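Local coordinates for PUM-HD domain-containing protein (Caenorhabditis elegans, PDB 7CGM) that probably binds target messages in their 3' untranslated regions through its Pumilio homology domain, the part crystallised here with bound nucleic acid, at residues A[35-40]-A[67-72]; A[251-256]-A[283-288]. The protein carries 2 engineered substitutions. One frame throughout, in Å; residues are numbered along the deposited sequence.

Interaction 1. Residues A[35-40]-A[67-72]; sequences GALLKF and FDEVVS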
loop_
_atom_site.group_PDB
_atom_site.type_symbol
_atom_site.label_atom_id
_atom_site.label_comp_id
_atom_site.label_asym_id
_atom_site.label_seq_id
_atom_site.Cartn_x
_atom_site.Cartn_y
_atom_site.Cartn_z
ATOM N N GLY A 35 -30.844 17.289 -19.625
ATOM C CA GLY A 35 -32.043 16.508 -19.455
ATOM C C GLY A 35 -31.863 15.014 -19.658
ATOM O O GLY A 35 -32.663 14.234 -19.138
ATOM N N ALA A 36 -30.842 14.600 -20.407
ATOM C CA ALA A 36 -30.560 13.195 -20.654
ATOM C C ALA A 36 -29.232 12.767 -20.041
ATOM O O ALA A 36 -28.625 11.795 -20.499
ATOM C CB ALA A 36 -30.552 12.915 -22.154
ATOM N N LEU A 37 -28.759 13.494 -19.027
ATOM C CA LEU A 37 -27.425 13.262 -18.493
ATOM C C LEU A 37 -27.299 11.862 -17.894
ATOM O O LEU A 37 -26.239 11.230 -17.996
ATOM C CB LEU A 37 -27.105 14.341 -17.453
ATOM C CG LEU A 37 -25.788 14.420 -16.664
ATOM C CD1 LEU A 37 -25.663 13.334 -15.606
ATOM C CD2 LEU A 37 -24.593 14.423 -17.592
ATOM N N LEU A 38 -28.349 11.376 -17.233
ATOM C CA LEU A 38 -28.244 10.093 -16.549
ATOM C C LEU A 38 -28.106 8.958 -17.554
ATOM O O LEU A 38 -27.209 8.110 -17.431
ATOM C CB LEU A 38 -29.446 9.868 -15.633
ATOM C CG LEU A 38 -29.462 8.586 -14.771
ATOM C CD1 LEU A 38 -28.330 8.544 -13.746
ATOM C CD2 LEU A 38 -30.785 8.385 -14.066
ATOM N N LYS A 39 -28.961 8.940 -18.580
ATOM C CA LYS A 39 -28.799 7.937 -19.627
ATOM C C LYS A 39 -27.435 8.048 -20.306
ATOM O O LYS A 39 -26.783 7.034 -20.580
ATOM C CB LYS A 39 -29.926 8.034 -20.657
ATOM C CG LYS A 39 -31.290 7.758 -20.111
ATOM C CD LYS A 39 -32.168 7.142 -21.172
ATOM C CE LYS A 39 -33.548 6.804 -20.635
ATOM N NZ LYS A 39 -34.562 7.714 -21.259
ATOM N N PHE A 40 -26.969 9.260 -20.573
ATOM C CA PHE A 40 -25.672 9.372 -21.223
ATOM C C PHE A 40 -24.559 8.844 -20.323
ATOM O O PHE A 40 -23.729 8.027 -20.749
ATOM C CB PHE A 40 -25.419 10.818 -21.630
ATOM C CG PHE A 40 -25.826 11.119 -23.037
ATOM C CD1 PHE A 40 -27.150 11.353 -23.360
ATOM C CD2 PHE A 40 -24.882 11.170 -24.041
ATOM C CE1 PHE A 40 -27.526 11.628 -24.670
ATOM C CE2 PHE A 40 -25.254 11.451 -25.353
ATOM C CZ PHE A 40 -26.570 11.679 -25.667
ATOM N N PHE A 67 -23.906 20.443 -14.562
ATOM C CA PHE A 67 -23.483 20.114 -13.207
ATOM C C PHE A 67 -24.680 19.819 -12.321
ATOM O O PHE A 67 -24.662 18.852 -11.554
ATOM C CB PHE A 67 -22.641 21.244 -12.617
ATOM C CG PHE A 67 -22.089 20.942 -11.242
ATOM C CD1 PHE A 67 -21.136 19.945 -11.058
ATOM C CD2 PHE A 67 -22.515 21.667 -10.135
ATOM C CE1 PHE A 67 -20.629 19.671 -9.798
ATOM C CE2 PHE A 67 -22.013 21.407 -8.875
ATOM C CZ PHE A 67 -21.071 20.399 -8.704
ATOM N N ASP A 68 -25.743 20.608 -12.437
ATOM C CA ASP A 68 -26.922 20.349 -11.613
ATOM C C ASP A 68 -27.487 18.964 -11.864
ATOM O O ASP A 68 -28.106 18.378 -10.972
ATOM C CB ASP A 68 -28.012 21.393 -11.866
ATOM C CG ASP A 68 -27.499 22.806 -11.728
ATOM O OD1 ASP A 68 -27.592 23.366 -10.603
ATOM O OD2 ASP A 68 -26.996 23.349 -12.749
ATOM N N GLU A 69 -27.312 18.434 -13.072
ATOM C CA GLU A 69 -27.803 17.095 -13.338
ATOM C C GLU A 69 -26.891 16.047 -12.734
ATOM O O GLU A 69 -27.372 15.027 -12.229
ATOM C CB GLU A 69 -27.935 16.870 -14.831
ATOM C CG GLU A 69 -29.229 17.330 -15.407
ATOM C CD GLU A 69 -29.388 16.847 -16.822
ATOM O OE1 GLU A 69 -30.164 15.883 -17.053
ATOM O OE2 GLU A 69 -28.698 17.420 -17.700
ATOM N N VAL A 70 -25.578 16.284 -12.788
ATOM C CA VAL A 70 -24.629 15.446 -12.064
ATOM C C VAL A 70 -24.955 15.429 -10.570
ATOM O O VAL A 70 -25.094 14.361 -9.962
ATOM C CB VAL A 70 -23.193 15.921 -12.335
ATOM C CG1 VAL A 70 -22.224 15.232 -11.388
ATOM C CG2 VAL A 70 -22.820 15.606 -13.760
ATOM N N VAL A 71 -25.096 16.608 -9.955
ATOM C CA VAL A 71 -25.365 16.661 -8.520
ATOM C C VAL A 71 -26.667 15.946 -8.177
ATOM O O VAL A 71 -26.781 15.310 -7.122
ATOM C CB VAL A 71 -25.398 18.121 -8.023
ATOM C CG1 VAL A 71 -25.947 18.179 -6.610
ATOM C CG2 VAL A 71 -24.034 18.728 -8.080
ATOM N N SER A 72 -27.661 16.021 -9.058
ATOM C CA SER A 72 -28.948 15.400 -8.775
ATOM C C SER A 72 -28.911 13.894 -8.947
ATOM O O SER A 72 -29.631 13.186 -8.239
ATOM C CB SER A 72 -30.009 15.984 -9.687
ATOM O OG SER A 72 -29.950 17.378 -9.583
#
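Glu69 reaches from helix 60-77 to the backbone that leads into helix 37-41, and its carboxylate meets amides of Gly35 and Leu37. Gly35 N donates to Glu69 OE2 over 2.9 Å in a nearly straight bond, 172° at the hydrogen, although the donor stands above the carboxylate plane, 40° out of it. The other oxygen, Glu69 OE1, takes a weak bond from Leu37 N at 3.4 Å. Ala36 is the N-cap, so Leu37 N lies in the first turn, where no earlier turn supplies a carbonyl, while Gly35 N lies in the turn just before it; a carboxylate brought in from a neighbouring helix offers both amides an acceptor, though the one at Leu37 is held only weakly.

The stem of the glutamate has its own partner. Leu37 CB packs against Glu69 CD at 3.4 Å while Leu37 CG lies 3.7 Å from Glu69 CB, so the two side chains run past each other in opposite directions. With CG anti to its own carbonyl carbon (chi1 -86°) and the chain extended beyond it, Glu69 spans the gap to the loop. Leu37 CD1 touches Val70 CG2 at 4.1 Å, and the same leucine also packs on Leu77, joining it to the apolar interior between the two helices. Gly35 suits its place because its positive phi would press a CB against the preceding carbonyl oxygen.

A glutamine in place of Glu69 would probably weaken the grip on the helix start, since one of the two acceptor oxygens becomes a donor facing backbone N-H groups. A negative group beside the N-terminus of a helix is likely to be favoured by the helix dipole, so this contact joins helix 37-41 to helix 60-77 through one good and one weak hydrogen bond, probably reinforced by charge, beside a small apolar contact.

Interaction 2. Residues A[251-256]-A[283-288]; sequences TRVSNN and SMIVGA
Met284 meets Thr251 because its chain, extended at chi2, bends at chi3 (46°) and turns CE back to the neighbouring helix. There the methyl lies 3.6 Å from Thr251 OG1 and 3.8 Å from Thr251 CA, the two side chains meeting at a slant. A flexible thioether suits this spot, for its terminal methyl can settle against the helix surface; Met284 also touches Met247 and Val250 of helix 243-255.

Ser254 faces the other helix more directly. Its OG, anti to the carbonyl carbon (chi1 -68°), lies 3.5 Å from Met284 CB and 3.6 Å from Ile285 CG1. Serine is small enough for the backbones to draw close, the CA atoms of Ser254 and Ile285 being 5.3 Å apart. At the C-terminal end Ala288 CB rests 3.5 Å from Ser254 O, another place where a short side chain suits the spacing. Val253 CG2 reaches Ile285 CD1 at 4.3 Å, and Ile285 continues into Cys273 and Leu274 of helix 266-276.

Both hydroxyls turn their bonds inward to their own helix: Ser254 OG is hydrogen-bonded to Val250 O, and Thr251 OG1 to Met247 O. The two segments run almost parallel, 9° between their directions with axes 9.0 Å apart, consistent with the side-by-side stacking of helices in a Pumilio solenoid. With the hydroxyls satisfied locally, their carbon neighbours can pack around them at little polar cost, and what joins residues 251-256 to 283-288 is van der Waals contact.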
loop_
_atom_site.group_PDB
_atom_site.type_symbol
_atom_site.label_atom_id
_atom_site.label_comp_id
_atom_site.label_asym_id
_atom_site.label_seq_id
_atom_site.Cartn_x
_atom_site.Cartn_y
_atom_site.Cartn_z
ATOM N N THR A 251 18.063 -7.253 17.393
ATOM C CA THR A 251 18.445 -8.099 18.514
ATOM C C THR A 251 17.642 -9.387 18.496
ATOM O O THR A 251 18.171 -10.469 18.767
ATOM C CB THR A 251 18.252 -7.335 19.835
ATOM O OG1 THR A 251 19.113 -6.192 19.855
ATOM C CG2 THR A 251 18.552 -8.193 21.060
ATOM N N ARG A 252 16.362 -9.297 18.164
ATOM C CA ARG A 252 15.576 -10.515 18.149
ATOM C C ARG A 252 15.968 -11.414 16.984
ATOM O O ARG A 252 16.095 -12.633 17.159
ATOM C CB ARG A 252 14.090 -10.210 18.086
ATOM C CG ARG A 252 13.335 -11.490 17.806
ATOM C CD ARG A 252 12.627 -12.004 19.021
ATOM N NE ARG A 252 11.600 -11.030 19.359
ATOM C CZ ARG A 252 10.515 -11.292 20.074
ATOM N NH1 ARG A 252 9.645 -10.310 20.312
ATOM N NH2 ARG A 252 10.304 -12.526 20.538
ATOM N N VAL A 253 16.143 -10.856 15.780
ATOM C CA VAL A 253 16.446 -11.757 14.677
ATOM C C VAL A 253 17.818 -12.360 14.883
ATOM O O VAL A 253 18.001 -13.561 14.690
ATOM C CB VAL A 253 16.306 -11.086 13.291
ATOM C CG1 VAL A 253 15.015 -10.296 13.206
ATOM C CG2 VAL A 253 17.514 -10.247 12.935
ATOM N N SER A 254 18.773 -11.564 15.374
ATOM C CA SER A 254 20.106 -12.095 15.647
ATOM C C SER A 254 20.041 -13.265 16.614
ATOM O O SER A 254 20.687 -14.294 16.397
ATOM C CB SER A 254 21.024 -11.006 16.196
ATOM O OG SER A 254 21.294 -10.047 15.208
ATOM N N ASN A 255 19.261 -13.135 17.686
ATOM C CA ASN A 255 19.177 -14.222 18.653
ATOM C C ASN A 255 18.516 -15.459 18.076
ATOM O O ASN A 255 18.629 -16.540 18.659
ATOM C CB ASN A 255 18.412 -13.783 19.894
ATOM C CG ASN A 255 19.114 -12.698 20.645
ATOM O OD1 ASN A 255 20.336 -12.542 20.546
ATOM N ND2 ASN A 255 18.354 -11.941 21.423
ATOM N N ASN A 256 17.820 -15.337 16.959
ATOM C CA ASN A 256 17.109 -16.475 16.407
ATOM C C ASN A 256 17.349 -16.542 14.921
ATOM O O ASN A 256 16.446 -16.852 14.138
ATOM C CB ASN A 256 15.626 -16.383 16.747
ATOM C CG ASN A 256 15.410 -16.109 18.224
ATOM O OD1 ASN A 256 15.359 -14.947 18.664
ATOM N ND2 ASN A 256 15.327 -17.181 19.008
ATOM N N SER A 283 26.753 -5.994 12.223
ATOM C CA SER A 283 27.712 -6.746 13.021
ATOM C C SER A 283 27.021 -7.796 13.888
ATOM O O SER A 283 27.534 -8.910 14.044
ATOM C CB SER A 283 28.544 -5.794 13.882
ATOM O OG SER A 283 29.379 -6.537 14.740
ATOM N N MET A 284 25.863 -7.469 14.466
ATOM C CA MET A 284 25.164 -8.473 15.264
ATOM C C MET A 284 24.728 -9.652 14.400
ATOM O O MET A 284 24.758 -10.809 14.836
ATOM C CB MET A 284 23.954 -7.852 15.955
ATOM C CG MET A 284 24.237 -6.555 16.645
ATOM S SD MET A 284 22.778 -5.938 17.484
ATOM C CE MET A 284 22.173 -7.402 18.336
ATOM N N ILE A 285 24.334 -9.373 13.165
ATOM C CA ILE A 285 23.798 -10.413 12.304
ATOM C C ILE A 285 24.920 -11.299 11.785
ATOM O O ILE A 285 24.810 -12.531 11.794
ATOM C CB ILE A 285 22.990 -9.774 11.163
ATOM C CG1 ILE A 285 21.773 -9.038 11.746
ATOM C CG2 ILE A 285 22.581 -10.813 10.161
ATOM C CD1 ILE A 285 20.773 -8.555 10.715
ATOM N N VAL A 286 26.015 -10.686 11.322
ATOM C CA VAL A 286 27.186 -11.458 10.913
ATOM C C VAL A 286 27.773 -12.196 12.105
ATOM O O VAL A 286 28.155 -13.369 12.005
ATOM C CB VAL A 286 28.234 -10.548 10.244
ATOM C CG1 VAL A 286 29.409 -11.381 9.784
ATOM C CG2 VAL A 286 27.617 -9.784 9.046
ATOM N N GLY A 287 27.825 -11.537 13.259
ATOM C CA GLY A 287 28.332 -12.202 14.445
ATOM C C GLY A 287 27.530 -13.432 14.816
ATOM O O GLY A 287 28.092 -14.465 15.197
ATOM N N ALA A 288 26.205 -13.338 14.717
ATOM C CA ALA A 288 25.384 -14.506 14.987
ATOM C C ALA A 288 25.570 -15.563 13.918
ATOM O O ALA A 288 25.492 -16.760 14.213
ATOM C CB ALA A 288 23.918 -14.105 15.088
#

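Interaction 1 lies near the N-terminal end of the Pumilio homology domain and interaction 2 near its C-terminal end, so the two flank the middle of the chain. Their centres are 64 Å apart and their nearest atoms about 51 Å, so they do not touch, and both segments of interaction 1 come before those of interaction 2 in the sequence. In each, 26 mostly helical residues separate the segments. Helices 37-41 and 60-77 meet in the first, helices 243-255 and 279-290 in the second. Each is a local helix-to-helix contact within one all-helical solenoid, one through a charged acceptor at a helix start, the other through parallel helix packing, while the bound nucleic acid lies about 9 and 13 Å from their nearest atoms.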